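Local coordinates for protein putative peptidyl-arginine deiminase (Chlorobium tepidum, PDB 1XKN) that probably acts as a hydrolase of the guanidino-group-modifying family, perhaps deiminating agmatine or arginine residues in proteins, at residues L20-K25 / A64-L69; V39-A44 / K71-E76; N288-N293 / T341-A346. One frame throughout, in Å; residues are numbered along the deposited sequence.

Contact 1 (L20-K25 / A64-L69); sequences LSWPHK and AQAREL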
loop_
_atom_site.group_PDB
_atom_site.type_symbol
_atom_site.label_atom_id
_atom_site.label_comp_id
_atom_site.label_asym_id
_atom_site.label_seq_id
_atom_site.Cartn_x
_atom_site.Cartn_y
_atom_site.Cartn_z
ATOM N N LEU A 20 -2.664 -10.193 -2.517
ATOM C CA LEU A 20 -3.029 -9.587 -3.789
ATOM C C LEU A 20 -4.465 -9.975 -4.105
ATOM O O LEU A 20 -4.953 -11.008 -3.642
ATOM C CB LEU A 20 -2.144 -10.120 -4.919
ATOM C CG LEU A 20 -0.630 -9.940 -4.841
ATOM C CD1 LEU A 20 0.018 -10.676 -6.008
ATOM C CD2 LEU A 20 -0.286 -8.461 -4.879
ATOM N N SER A 21 -5.135 -9.141 -4.892
ATOM C CA SER A 21 -6.498 -9.408 -5.337
ATOM C C SER A 21 -6.378 -9.414 -6.856
ATOM O O SER A 21 -6.254 -8.359 -7.477
ATOM C CB SER A 21 -7.462 -8.307 -4.876
ATOM O OG SER A 21 -7.699 -8.368 -3.479
ATOM N N TRP A 22 -6.385 -10.609 -7.444
ATOM C CA TRP A 22 -6.246 -10.761 -8.889
ATOM C C TRP A 22 -7.223 -9.864 -9.643
ATOM O O TRP A 22 -8.402 -9.790 -9.299
ATOM C CB TRP A 22 -6.448 -12.225 -9.285
ATOM C CG TRP A 22 -5.834 -12.554 -10.609
ATOM C CD1 TRP A 22 -6.477 -12.669 -11.810
ATOM C CD2 TRP A 22 -4.440 -12.732 -10.882
ATOM N NE1 TRP A 22 -5.569 -12.903 -12.811
ATOM C CE2 TRP A 22 -4.310 -12.947 -12.271
ATOM C CE3 TRP A 22 -3.285 -12.727 -10.085
ATOM C CZ2 TRP A 22 -3.066 -13.154 -12.887
ATOM C CZ3 TRP A 22 -2.049 -12.933 -10.696
ATOM C CH2 TRP A 22 -1.952 -13.143 -12.085
ATOM N N PRO A 23 -6.741 -9.175 -10.691
ATOM C CA PRO A 23 -7.571 -8.269 -11.491
ATOM C C PRO A 23 -8.632 -8.923 -12.365
ATOM O O PRO A 23 -8.420 -9.995 -12.927
ATOM C CB PRO A 23 -6.542 -7.523 -12.326
ATOM C CG PRO A 23 -5.536 -8.589 -12.597
ATOM C CD PRO A 23 -5.367 -9.220 -11.226
ATOM N N HIS A 24 -9.778 -8.259 -12.480
ATOM C CA HIS A 24 -10.867 -8.757 -13.313
ATOM C C HIS A 24 -11.846 -7.649 -13.677
ATOM O O HIS A 24 -12.642 -7.802 -14.598
ATOM C CB HIS A 24 -11.611 -9.898 -12.607
ATOM C CG HIS A 24 -12.265 -9.489 -11.325
ATOM N ND1 HIS A 24 -11.609 -9.504 -10.113
ATOM C CD2 HIS A 24 -13.514 -9.028 -11.071
ATOM C CE1 HIS A 24 -12.424 -9.071 -9.167
ATOM N NE2 HIS A 24 -13.586 -8.777 -9.722
ATOM N N LYS A 25 -11.782 -6.535 -12.955
ATOM C CA LYS A 25 -12.679 -5.413 -13.216
ATOM C C LYS A 25 -12.235 -4.625 -14.451
ATOM O O LYS A 25 -11.355 -3.768 -14.369
ATOM C CB LYS A 25 -12.729 -4.489 -11.996
ATOM C CG LYS A 25 -13.775 -3.386 -12.088
ATOM C CD LYS A 25 -13.766 -2.517 -10.841
ATOM C CE LYS A 25 -14.797 -1.400 -10.939
ATOM N NZ LYS A 25 -14.744 -0.484 -9.772
ATOM N N ALA A 64 -6.932 -20.628 -12.650
ATOM C CA ALA A 64 -6.264 -21.270 -13.776
ATOM C C ALA A 64 -5.585 -20.238 -14.669
ATOM O O ALA A 64 -4.450 -20.434 -15.103
ATOM C CB ALA A 64 -7.262 -22.087 -14.581
ATOM N N GLN A 65 -6.281 -19.139 -14.944
ATOM C CA GLN A 65 -5.725 -18.080 -15.780
ATOM C C GLN A 65 -4.468 -17.524 -15.131
ATOM O O GLN A 65 -3.462 -17.291 -15.799
ATOM C CB GLN A 65 -6.732 -16.945 -15.962
ATOM C CG GLN A 65 -8.014 -17.345 -16.663
ATOM C CD GLN A 65 -8.977 -16.182 -16.801
ATOM O OE1 GLN A 65 -9.368 -15.565 -15.809
ATOM N NE2 GLN A 65 -9.367 -15.878 -18.034
ATOM N N ALA A 66 -4.530 -17.310 -13.822
ATOM C CA ALA A 66 -3.388 -16.775 -13.098
ATOM C C ALA A 66 -2.227 -17.759 -13.150
ATOM O O ALA A 66 -1.088 -17.369 -13.410
ATOM C CB ALA A 66 -3.766 -16.490 -11.651
ATOM N N ARG A 67 -2.513 -19.034 -12.910
ATOM C CA ARG A 67 -1.459 -20.042 -12.935
ATOM C C ARG A 67 -0.789 -20.120 -14.302
ATOM O O ARG A 67 0.417 -20.342 -14.394
ATOM C CB ARG A 67 -2.013 -21.416 -12.542
ATOM C CG ARG A 67 -2.309 -21.565 -11.059
ATOM C CD ARG A 67 -2.831 -22.957 -10.734
ATOM N NE ARG A 67 -3.129 -23.115 -9.314
ATOM C CZ ARG A 67 -2.208 -23.234 -8.362
ATOM N NH1 ARG A 67 -0.921 -23.218 -8.679
ATOM N NH2 ARG A 67 -2.573 -23.361 -7.094
ATOM N N GLU A 68 -1.560 -19.926 -15.367
ATOM C CA GLU A 68 -0.985 -19.984 -16.707
ATOM C C GLU A 68 0.004 -18.839 -16.917
ATOM O O GLU A 68 1.120 -19.052 -17.393
ATOM C CB GLU A 68 -2.083 -19.924 -17.770
ATOM C CG GLU A 68 -1.557 -19.929 -19.196
ATOM C CD GLU A 68 -0.799 -21.199 -19.542
ATOM O OE1 GLU A 68 -0.123 -21.216 -20.592
ATOM O OE2 GLU A 68 -0.881 -22.183 -18.774
ATOM N N LEU A 69 -0.409 -17.628 -16.563
ATOM C CA LEU A 69 0.449 -16.459 -16.710
ATOM C C LEU A 69 1.689 -16.593 -15.832
ATOM O O LEU A 69 2.782 -16.185 -16.218
ATOM C CB LEU A 69 -0.325 -15.186 -16.353
ATOM C CG LEU A 69 -1.367 -14.747 -17.388
ATOM C CD1 LEU A 69 -2.382 -13.815 -16.751
ATOM C CD2 LEU A 69 -0.667 -14.068 -18.561
#
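W22 swings its indole beside its own carbonyl carbon, opposite the backbone N (chi1 -158°), which brings the face of the six-membered ring against A66 of helix 60-73. L69 takes a different staggered position, CG opposite its carbonyl carbon and beside N (chi1 -73°), which brings CD1 to the edge of the same ring. A66 and L69 stand three residues apart, so they lie on the same side of the helix and meet the indole together.

The main element is a CH-pi contact: the methyl CB of A66 sits 3.6 Å from the centroid of the W22 six-membered ring, only 12° off its normal. Alanine suits this place because its one small methyl lets the helix settle on the ring, with A66 CA itself 3.6 Å from W22 CZ2. The backbones stay well apart, the CA atoms of W22 and A66 lying 7.9 Å from each other, and the breadth of tryptophan spans that gap. L69 adds an apolar touch near the ring plane, where its CD1 is 4.0 Å from W22 CZ2.

The architecture is that of consecutive beta-alpha-beta crossovers, in which parallel strands 15-21, 52-57 and 83-87 are joined by helices 36-50 and 60-73. W22 stands just past the first strand and also packs on I55 and V57 of the second, while L69 leans on P37 and A41 of the preceding helix.

The far face of the indole is taken by the next residue of the chain, P23, whose CD lies 3.4 Å above the plane of the W22 ring, offset toward the rim. Beyond it, H24 ND1 donates a weak 3.3 Å hydrogen bond to W22 O, in the plane of the imidazole.

Contact 2 (V39-A44 / K71-E76); sequences VFAELA and KERDPE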
loop_
_atom_site.group_PDB
_atom_site.type_symbol
_atom_site.label_atom_id
_atom_site.label_comp_id
_atom_site.label_asym_id
_atom_site.label_seq_id
_atom_site.Cartn_x
_atom_site.Cartn_y
_atom_site.Cartn_z
ATOM N N VAL A 39 0.930 -8.123 -15.746
ATOM C CA VAL A 39 1.658 -7.314 -14.773
ATOM C C VAL A 39 1.508 -7.938 -13.389
ATOM O O VAL A 39 2.468 -7.995 -12.616
ATOM C CB VAL A 39 1.147 -5.856 -14.739
ATOM C CG1 VAL A 39 2.003 -5.025 -13.785
ATOM C CG2 VAL A 39 1.198 -5.259 -16.134
ATOM N N PHE A 40 0.307 -8.413 -13.076
ATOM C CA PHE A 40 0.093 -9.051 -11.787
ATOM C C PHE A 40 0.893 -10.345 -11.692
ATOM O O PHE A 40 1.378 -10.702 -10.617
ATOM C CB PHE A 40 -1.397 -9.317 -11.551
ATOM C CG PHE A 40 -2.145 -8.121 -11.035
ATOM C CD1 PHE A 40 -2.509 -7.084 -11.886
ATOM C CD2 PHE A 40 -2.460 -8.018 -9.684
ATOM C CE1 PHE A 40 -3.176 -5.957 -11.396
ATOM C CE2 PHE A 40 -3.125 -6.898 -9.186
ATOM C CZ PHE A 40 -3.483 -5.868 -10.044
ATOM N N ALA A 41 1.036 -11.042 -12.816
ATOM C CA ALA A 41 1.806 -12.282 -12.838
ATOM C C ALA A 41 3.269 -11.961 -12.548
ATOM O O ALA A 41 3.936 -12.683 -11.809
ATOM C CB ALA A 41 1.675 -12.965 -14.194
ATOM N N GLU A 42 3.764 -10.867 -13.126
ATOM C CA GLU A 42 5.147 -10.458 -12.907
ATOM C C GLU A 42 5.342 -10.100 -11.437
ATOM O O GLU A 42 6.336 -10.480 -10.820
ATOM C CB GLU A 42 5.496 -9.255 -13.788
ATOM C CG GLU A 42 6.938 -8.785 -13.635
ATOM C CD GLU A 42 7.304 -7.678 -14.606
ATOM O OE1 GLU A 42 8.468 -7.228 -14.580
ATOM O OE2 GLU A 42 6.429 -7.259 -15.394
ATOM N N LEU A 43 4.380 -9.364 -10.885
ATOM C CA LEU A 43 4.423 -8.953 -9.490
ATOM C C LEU A 43 4.387 -10.165 -8.566
ATOM O O LEU A 43 5.187 -10.272 -7.635
ATOM C CB LEU A 43 3.241 -8.030 -9.186
ATOM C CG LEU A 43 2.945 -7.707 -7.721
ATOM C CD1 LEU A 43 4.151 -7.058 -7.065
ATOM C CD2 LEU A 43 1.734 -6.784 -7.653
ATOM N N ALA A 44 3.456 -11.079 -8.826
ATOM C CA ALA A 44 3.330 -12.281 -8.011
ATOM C C ALA A 44 4.616 -13.095 -8.069
ATOM O O ALA A 44 5.068 -13.624 -7.053
ATOM C CB ALA A 44 2.149 -13.119 -8.489
ATOM N N LYS A 71 3.115 -19.313 -15.100
ATOM C CA LYS A 71 3.963 -20.337 -15.695
ATOM C C LYS A 71 4.918 -19.716 -16.720
ATOM O O LYS A 71 5.985 -20.265 -16.994
ATOM C CB LYS A 71 3.101 -21.417 -16.355
ATOM C CG LYS A 71 3.877 -22.638 -16.820
ATOM C CD LYS A 71 2.942 -23.708 -17.361
ATOM C CE LYS A 71 3.714 -24.925 -17.835
ATOM N NZ LYS A 71 4.524 -25.528 -16.737
ATOM N N GLU A 72 4.533 -18.572 -17.284
ATOM C CA GLU A 72 5.385 -17.890 -18.254
ATOM C C GLU A 72 6.528 -17.195 -17.526
ATOM O O GLU A 72 7.599 -16.972 -18.093
ATOM C CB GLU A 72 4.592 -16.850 -19.053
ATOM C CG GLU A 72 3.438 -17.417 -19.858
ATOM C CD GLU A 72 3.027 -16.508 -20.997
ATOM O OE1 GLU A 72 3.830 -16.340 -21.941
ATOM O OE2 GLU A 72 1.907 -15.955 -20.953
ATOM N N ARG A 73 6.291 -16.849 -16.264
ATOM C CA ARG A 73 7.300 -16.179 -15.450
ATOM C C ARG A 73 8.148 -17.220 -14.724
ATOM O O ARG A 73 9.339 -17.012 -14.485
ATOM C CB ARG A 73 6.628 -15.272 -14.415
ATOM C CG ARG A 73 5.633 -14.273 -14.986
ATOM C CD ARG A 73 6.316 -13.185 -15.794
ATOM N NE ARG A 73 5.355 -12.187 -16.257
ATOM C CZ ARG A 73 5.686 -11.043 -16.849
ATOM N NH1 ARG A 73 6.961 -10.743 -17.054
ATOM N NH2 ARG A 73 4.739 -10.198 -17.234
ATOM N N ASP A 74 7.521 -18.343 -14.383
ATOM C CA ASP A 74 8.179 -19.429 -13.660
ATOM C C ASP A 74 7.817 -20.749 -14.346
ATOM O O ASP A 74 7.017 -21.529 -13.828
ATOM C CB ASP A 74 7.675 -19.440 -12.214
ATOM C CG ASP A 74 8.567 -20.232 -11.277
ATOM O OD1 ASP A 74 9.417 -21.014 -11.756
ATOM O OD2 ASP A 74 8.403 -20.074 -10.049
ATOM N N PRO A 75 8.415 -21.021 -15.519
ATOM C CA PRO A 75 8.157 -22.240 -16.293
ATOM C C PRO A 75 8.307 -23.558 -15.538
ATOM O O PRO A 75 7.569 -24.511 -15.794
ATOM C CB PRO A 75 9.138 -22.121 -17.459
ATOM C CG PRO A 75 10.271 -21.340 -16.868
ATOM C CD PRO A 75 9.544 -20.270 -16.094
ATOM N N GLU A 76 9.251 -23.612 -14.608
ATOM C CA GLU A 76 9.479 -24.831 -13.842
ATOM C C GLU A 76 8.732 -24.850 -12.510
ATOM O O GLU A 76 8.736 -25.857 -11.802
ATOM C CB GLU A 76 10.977 -25.016 -13.592
ATOM C CG GLU A 76 11.827 -24.956 -14.855
ATOM C CD GLU A 76 11.356 -25.921 -15.927
ATOM O OE1 GLU A 76 11.326 -27.142 -15.659
ATOM O OE2 GLU A 76 11.016 -25.460 -17.037
HETATM O O HOH W 1 6.931 -8.103 -17.946
#
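R73, near the C-terminal end of helix 60-73, lays its side chain across A41 and E42 of helix 36-50; the two helices are the connections of successive beta-alpha-beta crossovers, and the last part of the second packs beside the first. Its CB is directed toward the neighbouring helix, and contact starts one atom further on: R73 CG rests 4.2 Å from A41 CB and slightly nearer to A41 O. Alanine suits the place because its short side chain lets the arginine stem approach the backbone. A bend at chi2 (-70°) then steers the chain onto E42. R73 CD passes 4.1 Å from E42 CA, and NE continues over the backbone of the same residue.

At the head of the side chain the guanidinium lies flat on E42, whose CB is 3.6 Å from R73 CZ and sits over the centre of one face. Arginine is long enough for NH2 to hydrogen-bond A38 O, in the first turn of helix 36-50. Glutamate offers aliphatic CB to the flat group and, extended beyond CG, a carboxylate past it, the planes 26° apart. E42 OE2 is 3.9 Å from R73 NH2 but well out of the guanidinium plane, so this long salt bridge is an attraction of charges alone. A water at the guanidinium edge, in plane, accepts from R73 NH1 at 2.8 Å and donates to E42 OE2 at 2.7 Å.

Contact 3 (N288-N293 / T341-A346); sequences NFYIAN and THEEPA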
loop_
_atom_site.group_PDB
_atom_site.type_symbol
_atom_site.label_atom_id
_atom_site.label_comp_id
_atom_site.label_asym_id
_atom_site.label_seq_id
_atom_site.Cartn_x
_atom_site.Cartn_y
_atom_site.Cartn_z
ATOM N N ASN A 288 5.058 4.766 -4.906
ATOM C CA ASN A 288 4.110 3.668 -4.795
ATOM C C ASN A 288 4.819 2.319 -4.937
ATOM O O ASN A 288 4.372 1.438 -5.671
ATOM C CB ASN A 288 3.007 3.817 -5.854
ATOM C CG ASN A 288 1.679 3.224 -5.402
ATOM O OD1 ASN A 288 1.054 3.709 -4.453
ATOM N ND2 ASN A 288 1.249 2.167 -6.074
ATOM N N PHE A 289 5.926 2.177 -4.215
ATOM C CA PHE A 289 6.718 0.951 -4.215
ATOM C C PHE A 289 6.250 0.061 -3.067
ATOM O O PHE A 289 5.524 0.507 -2.179
ATOM C CB PHE A 289 8.212 1.277 -4.040
ATOM C CG PHE A 289 8.547 1.974 -2.738
ATOM C CD1 PHE A 289 8.690 1.251 -1.555
ATOM C CD2 PHE A 289 8.713 3.356 -2.698
ATOM C CE1 PHE A 289 8.994 1.894 -0.354
ATOM C CE2 PHE A 289 9.017 4.011 -1.504
ATOM C CZ PHE A 289 9.157 3.279 -0.326
ATOM N N TYR A 290 6.657 -1.205 -3.089
ATOM C CA TYR A 290 6.282 -2.126 -2.027
ATOM C C TYR A 290 7.527 -2.779 -1.444
ATOM O O TYR A 290 8.389 -3.260 -2.185
ATOM C CB TYR A 290 5.340 -3.212 -2.557
ATOM C CG TYR A 290 4.994 -4.261 -1.520
ATOM C CD1 TYR A 290 4.294 -3.920 -0.359
ATOM C CD2 TYR A 290 5.362 -5.593 -1.696
ATOM C CE1 TYR A 290 3.969 -4.880 0.598
ATOM C CE2 TYR A 290 5.043 -6.565 -0.741
ATOM C CZ TYR A 290 4.347 -6.202 0.397
ATOM O OH TYR A 290 4.029 -7.161 1.330
ATOM N N ILE A 291 7.623 -2.791 -0.118
ATOM C CA ILE A 291 8.761 -3.405 0.555
ATOM C C ILE A 291 8.400 -4.849 0.901
ATOM O O ILE A 291 7.439 -5.086 1.629
ATOM C CB ILE A 291 9.106 -2.678 1.878
ATOM C CG1 ILE A 291 9.342 -1.187 1.624
ATOM C CG2 ILE A 291 10.350 -3.309 2.502
ATOM C CD1 ILE A 291 9.257 -0.343 2.895
ATOM N N ALA A 292 9.151 -5.805 0.358
ATOM C CA ALA A 292 8.933 -7.224 0.644
ATOM C C ALA A 292 10.112 -7.691 1.494
ATOM O O ALA A 292 11.009 -6.901 1.784
ATOM C CB ALA A 292 8.859 -8.021 -0.654
ATOM N N ASN A 293 10.133 -8.962 1.886
ATOM C CA ASN A 293 11.225 -9.458 2.719
ATOM C C ASN A 293 12.611 -9.364 2.090
ATOM O O ASN A 293 13.544 -8.859 2.711
ATOM C CB ASN A 293 10.964 -10.909 3.145
ATOM C CG ASN A 293 9.850 -11.031 4.166
ATOM O OD1 ASN A 293 9.339 -10.032 4.678
ATOM N ND2 ASN A 293 9.471 -12.267 4.478
ATOM N N THR A 341 -1.009 -4.303 -3.362
ATOM C CA THR A 341 -0.443 -5.229 -2.388
ATOM C C THR A 341 -0.801 -4.881 -0.953
ATOM O O THR A 341 -1.243 -3.776 -0.660
ATOM C CB THR A 341 1.095 -5.203 -2.456
ATOM O OG1 THR A 341 1.552 -3.862 -2.215
ATOM C CG2 THR A 341 1.585 -5.647 -3.820
ATOM N N HIS A 342 -0.634 -5.855 -0.069
ATOM C CA HIS A 342 -0.807 -5.630 1.355
ATOM C C HIS A 342 -0.048 -6.715 2.068
ATOM O O HIS A 342 -0.310 -7.907 1.899
ATOM C CB HIS A 342 -2.260 -5.626 1.826
ATOM C CG HIS A 342 -2.452 -4.842 3.086
ATOM N ND1 HIS A 342 -1.775 -5.130 4.253
ATOM C CD2 HIS A 342 -3.157 -3.713 3.330
ATOM C CE1 HIS A 342 -2.051 -4.207 5.158
ATOM N NE2 HIS A 342 -2.885 -3.335 4.622
ATOM N N GLU A 343 0.921 -6.290 2.858
ATOM C CA GLU A 343 1.732 -7.230 3.586
ATOM C C GLU A 343 0.968 -7.878 4.725
ATOM O O GLU A 343 -0.056 -7.370 5.188
ATOM C CB GLU A 343 2.973 -6.525 4.150
ATOM C CG GLU A 343 2.697 -5.534 5.290
ATOM C CD GLU A 343 2.223 -4.168 4.818
ATOM O OE1 GLU A 343 1.965 -3.988 3.610
ATOM O OE2 GLU A 343 2.100 -3.260 5.670
ATOM N N GLU A 344 1.471 -9.030 5.142
ATOM C CA GLU A 344 0.932 -9.737 6.288
ATOM C C GLU A 344 2.159 -9.864 7.174
ATOM O O GLU A 344 3.055 -10.654 6.886
ATOM C CB GLU A 344 0.428 -11.140 5.953
ATOM C CG GLU A 344 0.101 -11.910 7.240
ATOM C CD GLU A 344 -0.341 -13.345 7.028
ATOM O OE1 GLU A 344 -0.490 -14.061 8.043
ATOM O OE2 GLU A 344 -0.541 -13.755 5.866
ATOM N N PRO A 345 2.241 -9.060 8.237
ATOM C CA PRO A 345 3.415 -9.166 9.108
ATOM C C PRO A 345 3.472 -10.511 9.831
ATOM O O PRO A 345 2.437 -11.113 10.117
ATOM C CB PRO A 345 3.240 -7.989 10.068
ATOM C CG PRO A 345 1.738 -7.801 10.109
ATOM C CD PRO A 345 1.368 -7.951 8.659
ATOM N N ALA A 346 4.683 -10.985 10.110
ATOM C CA ALA A 346 4.878 -12.252 10.814
ATOM C C ALA A 346 5.069 -11.988 12.303
ATOM O O ALA A 346 6.066 -11.386 12.702
ATOM C CB ALA A 346 6.109 -12.973 10.258
#
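Y290 meets T341 with its ring face and E343 with its hydroxyl and ring edge, joining two beta sheets of a fold consistent with the alpha/beta propeller of guanidino-group-modifying enzymes. Strand 290-291 is an edge strand of a three-stranded sheet, and strand 342-345 borders strand 15-21 in another.

The packing over the ring is CH-pi in kind. T341 CB stands 4.0 Å from the centroid of the Y290 ring and 11° off its normal. Its hydroxyl shares that face, OG1 coming within 3.3 Å of Y290 CD1. Threonine therefore serves twice, setting a C-H over the ring while its buried hydroxyl is hydrogen-bonded to I337 O.

Van der Waals contact at the far end is tight: Y290 OH lies 3.1 Å from E343 CB, a carbon that offers it no hydrogen bond. The hydroxyl is instead hydrogen-bonded to T18 OG1 on strand 15-21, which makes tyrosine apt here, long enough to cross between sheets and polar at its tip.

The polar contacts lie at the ring edge and within the strand. E343 holds CG between its backbone N and carbonyl carbon (chi1 70°) and bends again at chi2, curling the carboxylate back to the ring. OE1 ends in the ring plane, 3.7 Å from Y290 CE1 at the weakly positive aromatic edge, and is salt-bridged to R96. Within 341-346 itself, H342 ND1 donates to a lone pair of E343 O, 3.0 Å away, with an N-H...O angle of 164°.

In the fold
Contacts 1 and 2 are two places along helix 60-73, their centres 10 Å apart: the first is buried and apolar, the second only partly buried, with charge and water taking over toward the end of the helix. They meet directly, since the indole of W22 packs on F40 and A41, and L69 CB lies 3.7 Å from A41 CB. Contact 3 is buried, its centre about 7 Å from the centre of the chain, against 19 and 21 Å for contacts 1 and 2; Y290 OH, T341 OG1 and E343 OE1 have protein partners. It reaches the others through T341, whose CG2 lies 3.5 Å from L20 CD2 and 4.0 Å from L43 CD2; strands 15-21 and 342-345 are sheet neighbours.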